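Local coordinates for protein glycosyl hydrolase (Rhizobium leguminosarum bv. trifolii, PDB 5NDX) that probably hydrolyses O-glycosidic bonds as a family 39 glycoside hydrolase, a bacterial orthologue of human alpha-L-iduronidase, at residues A[107-121]-A[157-170]. The protein carries 2 engineered substitutions. Numbering follows the deposited sequence.
Sequences YEDMDQVRRWRDLVT and KGYTNYYDACVAGL
Trp-116, Tyr-107 and Tyr-162 form an aromatic cluster where helices 110-131 and 155-171, neighbours on the outside of the TIM barrel, run side by side; over these segments the axes cross at -40° and approach to 7.3 Å. Tyr-162 presents its edge to the face of Tyr-107 and lays its CB over that ring as a CH-pi donor, while its own hydroxyl bonds to Leu-96 O and Thr-144 N, just after two barrel strands. Tryptophan suits its place by offering both a broad face and an in-plane N-H. With CG anti to the backbone N (chi1 -172°), its indole swings across the groove to meet the Tyr-162 ring obliquely: CD1 of Tyr-162 comes over one face, Leu-119 CD2 covers the other, and NE1 of Trp-116 donates, near the ring plane, to Cys-166 SG at 3.5 Å. A leucine in place of Trp-116 would probably leave this thiol without its donor and open a gap beside Tyr-162. Small residues let the backbones close in: Ala-165 CB reaches Val-113 O at 3.4 Å, and Gly-169, where a CB would clash with Val-120, brings its CA to 3.4 Å from Arg-117 O. Tyr-107 O, a loop carbonyl, lies in the plane of the Asn-161 amide, whose ND2 donates to it (2.9 Å, 168°). Threonine's short hydroxyl can reach the neighbouring helix: Thr-121 OG1 donates to Gly-169 O at 2.6 Å, in the carbonyl plane and on a lone pair.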
ATOM      1  N   TYR A 107     -22.625   7.603  24.491  1.00 69.07           N
ATOM      2  CA  TYR A 107     -21.629   6.679  25.069  1.00 70.05           C
ATOM      3  C   TYR A 107     -21.424   6.870  26.569  1.00 70.00           C
ATOM      4  O   TYR A 107     -20.653   6.136  27.180  1.00 67.81           O
ATOM      5  CB  TYR A 107     -20.301   6.729  24.275  1.00 70.25           C
ATOM      6  CG  TYR A 107     -20.381   5.939  22.977  1.00 68.44           C
ATOM      7  CD1 TYR A 107     -20.275   4.550  22.981  1.00 68.66           C
ATOM      8  CD2 TYR A 107     -20.596   6.572  21.754  1.00 68.61           C
ATOM      9  CE1 TYR A 107     -20.368   3.821  21.809  1.00 67.55           C
ATOM     10  CE2 TYR A 107     -20.674   5.848  20.572  1.00 68.55           C
ATOM     11  CZ  TYR A 107     -20.563   4.472  20.614  1.00 67.09           C
ATOM     12  OH  TYR A 107     -20.649   3.733  19.468  1.00 67.87           O
ATOM     13  N   GLU A 108     -22.149   7.824  27.162  1.00 72.23           N
ATOM     14  CA  GLU A 108     -22.242   7.962  28.622  1.00 74.28           C
ATOM     15  C   GLU A 108     -23.375   7.133  29.202  1.00 75.21           C
ATOM     16  O   GLU A 108     -23.371   6.830  30.387  1.00 75.15           O
ATOM     17  CB  GLU A 108     -22.398   9.418  29.003  1.00 75.76           C
ATOM     18  CG  GLU A 108     -21.271  10.253  28.424  1.00 77.70           C
ATOM     19  CD  GLU A 108     -21.116  11.586  29.105  1.00 81.67           C
ATOM     20  OE1 GLU A 108     -20.780  11.574  30.299  1.00 84.92           O
ATOM     21  OE2 GLU A 108     -21.301  12.632  28.443  1.00 82.73           O
ATOM     22  N   ASP A 109     -24.330   6.749  28.361  1.00 73.54           N
ATOM     23  CA  ASP A 109     -25.356   5.810  28.747  1.00 72.09           C
ATOM     24  C   ASP A 109     -24.743   4.413  28.817  1.00 71.68           C
ATOM     25  O   ASP A 109     -24.450   3.819  27.788  1.00 70.65           O
ATOM     26  CB  ASP A 109     -26.492   5.873  27.722  1.00 72.90           C
ATOM     27  CG  ASP A 109     -27.617   4.902  28.013  1.00 74.25           C
ATOM     28  OD1 ASP A 109     -27.410   3.849  28.647  1.00 73.98           O
ATOM     29  OD2 ASP A 109     -28.734   5.192  27.554  1.00 81.52           O
ATOM     30  N   MET A 110     -24.604   3.874  30.021  1.00 70.52           N
ATOM     31  CA  MET A 110     -23.947   2.587  30.218  1.00 71.81           C
ATOM     32  C   MET A 110     -24.645   1.350  29.615  1.00 73.69           C
ATOM     33  O   MET A 110     -24.007   0.290  29.473  1.00 68.12           O
ATOM     34  CB  MET A 110     -23.654   2.348  31.711  1.00 71.52           C
ATOM     35  CG  MET A 110     -22.573   3.269  32.263  1.00 73.19           C
ATOM     36  SD  MET A 110     -20.923   3.045  31.534  1.00 72.61           S
ATOM     37  CE  MET A 110     -20.566   1.363  32.047  1.00 69.05           C
ATOM     38  N   ASP A 111     -25.932   1.451  29.274  1.00 73.32           N
ATOM     39  CA  ASP A 111     -26.569   0.348  28.540  1.00 73.88           C
ATOM     40  C   ASP A 111     -26.096   0.302  27.089  1.00 68.15           C
ATOM     41  O   ASP A 111     -25.957  -0.767  26.521  1.00 67.70           O
ATOM     42  CB  ASP A 111     -28.091   0.422  28.590  1.00 74.70           C
ATOM     43  CG  ASP A 111     -28.652   0.048  29.962  1.00 76.94           C
ATOM     44  OD1 ASP A 111     -28.157  -0.902  30.619  1.00 75.59           O
ATOM     45  OD2 ASP A 111     -29.594   0.732  30.378  1.00 78.63           O
ATOM     46  N   GLN A 112     -25.884   1.467  26.510  1.00 66.83           N
ATOM     47  CA  GLN A 112     -25.315   1.569  25.178  1.00 68.14           C
ATOM     48  C   GLN A 112     -23.844   1.131  25.152  1.00 66.14           C
ATOM     49  O   GLN A 112     -23.441   0.372  24.275  1.00 63.36           O
ATOM     50  CB  GLN A 112     -25.457   2.972  24.658  1.00 67.93           C
ATOM     51  CG  GLN A 112     -26.918   3.413  24.592  1.00 68.65           C
ATOM     52  CD  GLN A 112     -27.089   4.602  23.705  1.00 69.66           C
ATOM     53  OE1 GLN A 112     -28.034   5.375  23.817  1.00 78.02           O
ATOM     54  NE2 GLN A 112     -26.157   4.766  22.824  1.00 68.50           N
ATOM     55  N   VAL A 113     -23.078   1.569  26.149  1.00 63.77           N
ATOM     56  CA  VAL A 113     -21.689   1.151  26.317  1.00 61.54           C
ATOM     57  C   VAL A 113     -21.603  -0.359  26.317  1.00 61.72           C
ATOM     58  O   VAL A 113     -20.755  -0.925  25.610  1.00 56.40           O
ATOM     59  CB  VAL A 113     -21.043   1.740  27.597  1.00 60.73           C
ATOM     60  CG1 VAL A 113     -19.653   1.166  27.866  1.00 60.38           C
ATOM     61  CG2 VAL A 113     -20.948   3.256  27.474  1.00 60.59           C
ATOM     62  N   ARG A 114     -22.474  -0.999  27.098  1.00 60.13           N
ATOM     63  CA  ARG A 114     -22.545  -2.470  27.173  1.00 60.69           C
ATOM     64  C   ARG A 114     -23.024  -3.152  25.877  1.00 57.33           C
ATOM     65  O   ARG A 114     -22.589  -4.254  25.554  1.00 55.95           O
ATOM     66  CB  ARG A 114     -23.424  -2.928  28.356  1.00 63.90           C
ATOM     67  CG  ARG A 114     -22.643  -3.132  29.647  1.00 68.12           C
ATOM     68  CD  ARG A 114     -23.467  -3.720  30.818  1.00 71.99           C
ATOM     69  NE  ARG A 114     -23.464  -2.723  31.885  1.00 75.09           N
ATOM     70  CZ  ARG A 114     -24.355  -1.750  32.053  1.00 74.53           C
ATOM     71  NH1 ARG A 114     -25.457  -1.652  31.314  1.00 78.39           N
ATOM     72  NH2 ARG A 114     -24.157  -0.884  33.021  1.00 76.19           N
ATOM     73  N   ARG A 115     -23.947  -2.507  25.181  1.00 56.14           N
ATOM     74  CA  ARG A 115     -24.408  -2.951  23.879  1.00 58.70           C
ATOM     75  C   ARG A 115     -23.247  -2.886  22.804  1.00 55.50           C
ATOM     76  O   ARG A 115     -23.091  -3.803  21.991  1.00 52.18           O
ATOM     77  CB  ARG A 115     -25.608  -2.088  23.486  1.00 66.70           C
ATOM     78  CG  ARG A 115     -26.336  -2.484  22.213  1.00 77.63           C
ATOM     79  CD  ARG A 115     -27.795  -1.980  22.123  1.00 87.26           C
ATOM     80  NE  ARG A 115     -28.402  -2.345  20.820  1.00 98.90           N
ATOM     81  CZ  ARG A 115     -28.707  -3.599  20.415  1.00105.44           C
ATOM     82  NH1 ARG A 115     -28.493  -4.668  21.194  1.00108.84           N
ATOM     83  NH2 ARG A 115     -29.238  -3.810  19.208  1.00103.80           N
ATOM     84  N   TRP A 116     -22.440  -1.825  22.854  1.00 50.57           N
ATOM     85  CA  TRP A 116     -21.251  -1.671  22.014  1.00 52.20           C
ATOM     86  C   TRP A 116     -20.233  -2.775  22.297  1.00 52.88           C
ATOM     87  O   TRP A 116     -19.768  -3.428  21.363  1.00 50.85           O
ATOM     88  CB  TRP A 116     -20.590  -0.293  22.180  1.00 51.53           C
ATOM     89  CG  TRP A 116     -19.505  -0.082  21.176  1.00 51.65           C
ATOM     90  CD1 TRP A 116     -18.163  -0.278  21.361  1.00 48.21           C
ATOM     91  CD2 TRP A 116     -19.673   0.327  19.815  1.00 50.10           C
ATOM     92  NE1 TRP A 116     -17.482   0.010  20.206  1.00 48.58           N
ATOM     93  CE2 TRP A 116     -18.382   0.366  19.232  1.00 49.89           C
ATOM     94  CE3 TRP A 116     -20.783   0.649  19.026  1.00 49.87           C
ATOM     95  CZ2 TRP A 116     -18.174   0.733  17.885  1.00 47.88           C
ATOM     96  CZ3 TRP A 116     -20.576   1.038  17.686  1.00 50.06           C
ATOM     97  CH2 TRP A 116     -19.276   1.082  17.137  1.00 48.53           C
ATOM     98  N   ARG A 117     -19.931  -3.001  23.579  1.00 52.44           N
ATOM     99  CA  ARG A 117     -19.102  -4.125  23.999  1.00 52.40           C
ATOM    100  C   ARG A 117     -19.605  -5.428  23.369  1.00 52.76           C
ATOM    101  O   ARG A 117     -18.812  -6.233  22.808  1.00 51.50           O
ATOM    102  CB  ARG A 117     -19.034  -4.226  25.517  1.00 50.93           C
ATOM    103  CG  ARG A 117     -18.260  -5.436  26.053  1.00 53.99           C
ATOM    104  CD  ARG A 117     -18.772  -5.898  27.434  1.00 54.97           C
ATOM    105  NE  ARG A 117     -20.194  -6.279  27.419  1.00 58.17           N
ATOM    106  CZ  ARG A 117     -21.013  -6.301  28.497  1.00 62.91           C
ATOM    107  NH1 ARG A 117     -20.583  -5.977  29.719  1.00 61.49           N
ATOM    108  NH2 ARG A 117     -22.291  -6.631  28.356  1.00 61.05           N
ATOM    109  N   ASP A 118     -20.913  -5.618  23.413  1.00 51.62           N
ATOM    110  CA  ASP A 118     -21.486  -6.863  22.910  1.00 52.40           C
ATOM    111  C   ASP A 118     -21.376  -6.961  21.389  1.00 48.56           C
ATOM    112  O   ASP A 118     -21.192  -8.039  20.881  1.00 47.70           O
ATOM    113  CB  ASP A 118     -22.945  -7.018  23.339  1.00 55.56           C
ATOM    114  CG  ASP A 118     -23.109  -7.245  24.860  1.00 59.45           C
ATOM    115  OD1 ASP A 118     -22.139  -7.604  25.576  1.00 60.44           O
ATOM    116  OD2 ASP A 118     -24.246  -7.072  25.317  1.00 60.46           O
ATOM    117  N   LEU A 119     -21.509  -5.839  20.684  1.00 46.88           N
ATOM    118  CA  LEU A 119     -21.288  -5.790  19.229  1.00 47.14           C
ATOM    119  C   LEU A 119     -19.843  -6.239  18.858  1.00 45.35           C
ATOM    120  O   LEU A 119     -19.638  -7.108  18.011  1.00 43.22           O
ATOM    121  CB  LEU A 119     -21.605  -4.390  18.717  1.00 48.84           C
ATOM    122  CG  LEU A 119     -21.129  -4.082  17.303  1.00 48.89           C
ATOM    123  CD1 LEU A 119     -21.791  -5.032  16.318  1.00 48.83           C
ATOM    124  CD2 LEU A 119     -21.430  -2.632  17.007  1.00 50.10           C
ATOM    125  N   VAL A 120     -18.863  -5.719  19.590  1.00 45.44           N
ATOM    126  CA  VAL A 120     -17.458  -6.047  19.363  1.00 45.49           C
ATOM    127  C   VAL A 120     -17.248  -7.538  19.619  1.00 47.27           C
ATOM    128  O   VAL A 120     -16.649  -8.273  18.803  1.00 46.56           O
ATOM    129  CB  VAL A 120     -16.531  -5.131  20.203  1.00 44.90           C
ATOM    130  CG1 VAL A 120     -15.070  -5.564  20.100  1.00 46.00           C
ATOM    131  CG2 VAL A 120     -16.670  -3.679  19.751  1.00 44.36           C
ATOM    132  N   THR A 121     -17.781  -8.017  20.734  1.00 45.93           N
ATOM    133  CA  THR A 121     -17.699  -9.440  21.059  1.00 43.89           C
ATOM    134  C   THR A 121     -18.344 -10.285  19.977  1.00 43.38           C
ATOM    135  O   THR A 121     -17.732 -11.249  19.524  1.00 43.93           O
ATOM    136  CB  THR A 121     -18.344  -9.734  22.453  1.00 44.81           C
ATOM    137  OG1 THR A 121     -17.544  -9.104  23.462  1.00 43.98           O
ATOM    138  CG2 THR A 121     -18.380 -11.231  22.736  1.00 44.29           C
ATOM    139  N   LYS A 157     -15.528  11.760  27.943  1.00 66.61           N
ATOM    140  CA  LYS A 157     -15.949  10.646  28.783  1.00 72.02           C
ATOM    141  C   LYS A 157     -16.606   9.565  27.938  1.00 65.23           C
ATOM    142  O   LYS A 157     -16.346   8.400  28.145  1.00 62.84           O
ATOM    143  CB  LYS A 157     -16.921  11.092  29.897  1.00 79.81           C
ATOM    144  CG  LYS A 157     -16.670  10.421  31.251  1.00 89.62           C
ATOM    145  CD  LYS A 157     -15.666  11.227  32.102  1.00 97.55           C
ATOM    146  CE  LYS A 157     -15.602  10.776  33.567  1.00100.10           C
ATOM    147  NZ  LYS A 157     -14.908   9.460  33.710  1.00102.10           N
ATOM    148  N   GLY A 158     -17.479   9.977  27.016  1.00 61.53           N
ATOM    149  CA  GLY A 158     -18.069   9.077  26.025  1.00 61.60           C
ATOM    150  C   GLY A 158     -16.996   8.259  25.290  1.00 57.62           C
ATOM    151  O   GLY A 158     -17.115   7.043  25.212  1.00 55.52           O
ATOM    152  N   TYR A 159     -15.944   8.953  24.836  1.00 56.65           N
ATOM    153  CA  TYR A 159     -14.826   8.373  24.081  1.00 58.29           C
ATOM    154  C   TYR A 159     -14.107   7.326  24.902  1.00 59.21           C
ATOM    155  O   TYR A 159     -13.882   6.211  24.450  1.00 58.30           O
ATOM    156  CB  TYR A 159     -13.809   9.441  23.622  1.00 56.31           C
ATOM    157  CG  TYR A 159     -12.798   8.853  22.642  1.00 55.75           C
ATOM    158  CD1 TYR A 159     -13.142   8.638  21.306  1.00 55.04           C
ATOM    159  CD2 TYR A 159     -11.539   8.423  23.063  1.00 54.80           C
ATOM    160  CE1 TYR A 159     -12.252   8.046  20.414  1.00 53.95           C
ATOM    161  CE2 TYR A 159     -10.644   7.844  22.167  1.00 54.38           C
ATOM    162  CZ  TYR A 159     -11.016   7.655  20.852  1.00 52.29           C
ATOM    163  OH  TYR A 159     -10.165   7.085  19.965  1.00 52.91           O
ATOM    164  N   THR A 160     -13.799   7.698  26.130  1.00 59.05           N
ATOM    165  CA  THR A 160     -13.074   6.847  27.041  1.00 58.89           C
ATOM    166  C   THR A 160     -13.894   5.596  27.448  1.00 57.20           C
ATOM    167  O   THR A 160     -13.342   4.512  27.646  1.00 56.80           O
ATOM    168  CB  THR A 160     -12.558   7.742  28.196  1.00 63.69           C
ATOM    169  OG1 THR A 160     -11.241   7.356  28.555  1.00 72.07           O
ATOM    170  CG2 THR A 160     -13.463   7.755  29.399  1.00 62.77           C
ATOM    171  N   ASN A 161     -15.218   5.726  27.533  1.00 57.44           N
ATOM    172  CA  ASN A 161     -16.114   4.569  27.771  1.00 57.55           C
ATOM    173  C   ASN A 161     -16.215   3.662  26.533  1.00 52.56           C
ATOM    174  O   ASN A 161     -16.341   2.451  26.645  1.00 51.76           O
ATOM    175  CB  ASN A 161     -17.557   5.022  28.049  1.00 59.79           C
ATOM    176  CG  ASN A 161     -17.739   5.750  29.366  1.00 62.04           C
ATOM    177  OD1 ASN A 161     -16.927   5.675  30.295  1.00 62.12           O
ATOM    178  ND2 ASN A 161     -18.855   6.434  29.452  1.00 61.03           N
ATOM    179  N   TYR A 162     -16.306   4.304  25.377  1.00 51.77           N
ATOM    180  CA  TYR A 162     -16.235   3.629  24.075  1.00 52.10           C
ATOM    181  C   TYR A 162     -14.966   2.760  23.953  1.00 48.69           C
ATOM    182  O   TYR A 162     -15.062   1.580  23.579  1.00 49.61           O
ATOM    183  CB  TYR A 162     -16.382   4.662  22.946  1.00 52.82           C
ATOM    184  CG  TYR A 162     -15.789   4.224  21.626  1.00 54.25           C
ATOM    185  CD1 TYR A 162     -16.480   3.354  20.765  1.00 54.70           C
ATOM    186  CD2 TYR A 162     -14.540   4.667  21.246  1.00 54.88           C
ATOM    187  CE1 TYR A 162     -15.924   2.948  19.561  1.00 54.62           C
ATOM    188  CE2 TYR A 162     -13.975   4.270  20.053  1.00 58.62           C
ATOM    189  CZ  TYR A 162     -14.660   3.389  19.230  1.00 57.27           C
ATOM    190  OH  TYR A 162     -14.059   3.026  18.066  1.00 56.10           O
ATOM    191  N   TYR A 163     -13.809   3.317  24.313  1.00 47.43           N
ATOM    192  CA  TYR A 163     -12.526   2.561  24.339  1.00 46.93           C
ATOM    193  C   TYR A 163     -12.629   1.342  25.269  1.00 48.82           C
ATOM    194  O   TYR A 163     -12.310   0.196  24.891  1.00 48.06           O
ATOM    195  CB  TYR A 163     -11.333   3.466  24.739  1.00 46.75           C
ATOM    196  CG  TYR A 163     -10.025   2.765  24.542  1.00 46.27           C
ATOM    197  CD1 TYR A 163      -9.425   2.731  23.280  1.00 46.47           C
ATOM    198  CD2 TYR A 163      -9.460   2.022  25.553  1.00 45.57           C
ATOM    199  CE1 TYR A 163      -8.273   2.008  23.049  1.00 45.75           C
ATOM    200  CE2 TYR A 163      -8.315   1.301  25.348  1.00 46.64           C
ATOM    201  CZ  TYR A 163      -7.712   1.292  24.080  1.00 47.03           C
ATOM    202  OH  TYR A 163      -6.574   0.549  23.840  1.00 44.10           O
ATOM    203  N   ASP A 164     -13.144   1.583  26.476  1.00 51.67           N
ATOM    204  CA  ASP A 164     -13.376   0.527  27.474  1.00 50.10           C
ATOM    205  C   ASP A 164     -14.202  -0.606  26.930  1.00 46.14           C
ATOM    206  O   ASP A 164     -13.917  -1.756  27.190  1.00 47.84           O
ATOM    207  CB  ASP A 164     -14.099   1.094  28.712  1.00 54.10           C
ATOM    208  CG  ASP A 164     -13.249   2.062  29.510  1.00 57.71           C
ATOM    209  OD1 ASP A 164     -12.020   1.903  29.513  1.00 60.32           O
ATOM    210  OD2 ASP A 164     -13.816   2.980  30.163  1.00 60.70           O
ATOM    211  N   ALA A 165     -15.242  -0.246  26.191  1.00 46.02           N
ATOM    212  CA  ALA A 165     -16.189  -1.205  25.611  1.00 46.17           C
ATOM    213  C   ALA A 165     -15.542  -2.014  24.483  1.00 46.36           C
ATOM    214  O   ALA A 165     -15.743  -3.245  24.394  1.00 45.50           O
ATOM    215  CB  ALA A 165     -17.408  -0.455  25.089  1.00 45.69           C
ATOM    216  N   CYS A 166     -14.789  -1.317  23.612  1.00 44.06           N
ATOM    217  CA  CYS A 166     -13.964  -2.014  22.604  1.00 44.91           C
ATOM    218  C   CYS A 166     -13.062  -3.062  23.248  1.00 44.04           C
ATOM    219  O   CYS A 166     -13.057  -4.196  22.811  1.00 43.41           O
ATOM    220  CB  CYS A 166     -13.088  -1.032  21.815  1.00 44.14           C
ATOM    221  SG  CYS A 166     -14.048   0.048  20.779  1.00 45.47           S
ATOM    222  N   VAL A 167     -12.310  -2.667  24.281  1.00 45.53           N
ATOM    223  CA  VAL A 167     -11.349  -3.562  24.934  1.00 46.23           C
ATOM    224  C   VAL A 167     -12.066  -4.706  25.637  1.00 49.11           C
ATOM    225  O   VAL A 167     -11.645  -5.889  25.516  1.00 47.29           O
ATOM    226  CB  VAL A 167     -10.440  -2.805  25.931  1.00 48.42           C
ATOM    227  CG1 VAL A 167      -9.731  -3.738  26.913  1.00 50.26           C
ATOM    228  CG2 VAL A 167      -9.407  -1.984  25.174  1.00 49.86           C
ATOM    229  N   ALA A 168     -13.123  -4.384  26.392  1.00 49.94           N
ATOM    230  CA  ALA A 168     -13.890  -5.487  27.071  1.00 51.03           C
ATOM    231  C   ALA A 168     -14.524  -6.406  26.018  1.00 49.41           C
ATOM    232  O   ALA A 168     -14.591  -7.623  26.205  1.00 48.69           O
ATOM    233  CB  ALA A 168     -14.963  -4.922  27.984  1.00 52.45           C
ATOM    234  N   GLY A 169     -14.977  -5.815  24.905  1.00 48.76           N
ATOM    235  CA  GLY A 169     -15.586  -6.610  23.834  1.00 49.87           C
ATOM    236  C   GLY A 169     -14.644  -7.632  23.212  1.00 48.85           C
ATOM    237  O   GLY A 169     -15.024  -8.783  22.927  1.00 49.79           O
ATOM    238  N   LEU A 170     -13.404  -7.217  22.997  1.00 47.64           N
ATOM    239  CA  LEU A 170     -12.396  -8.151  22.472  1.00 47.27           C
ATOM    240  C   LEU A 170     -12.001  -9.152  23.571  1.00 48.42           C
ATOM    241  O   LEU A 170     -11.800 -10.330  23.276  1.00 44.48           O
ATOM    242  CB  LEU A 170     -11.135  -7.415  22.000  1.00 44.86           C
ATOM    243  CG  LEU A 170     -11.331  -6.381  20.879  1.00 44.74           C
ATOM    244  CD1 LEU A 170     -10.048  -5.610  20.624  1.00 45.43           C
ATOM    245  CD2 LEU A 170     -11.804  -7.044  19.605  1.00 44.04           C
TER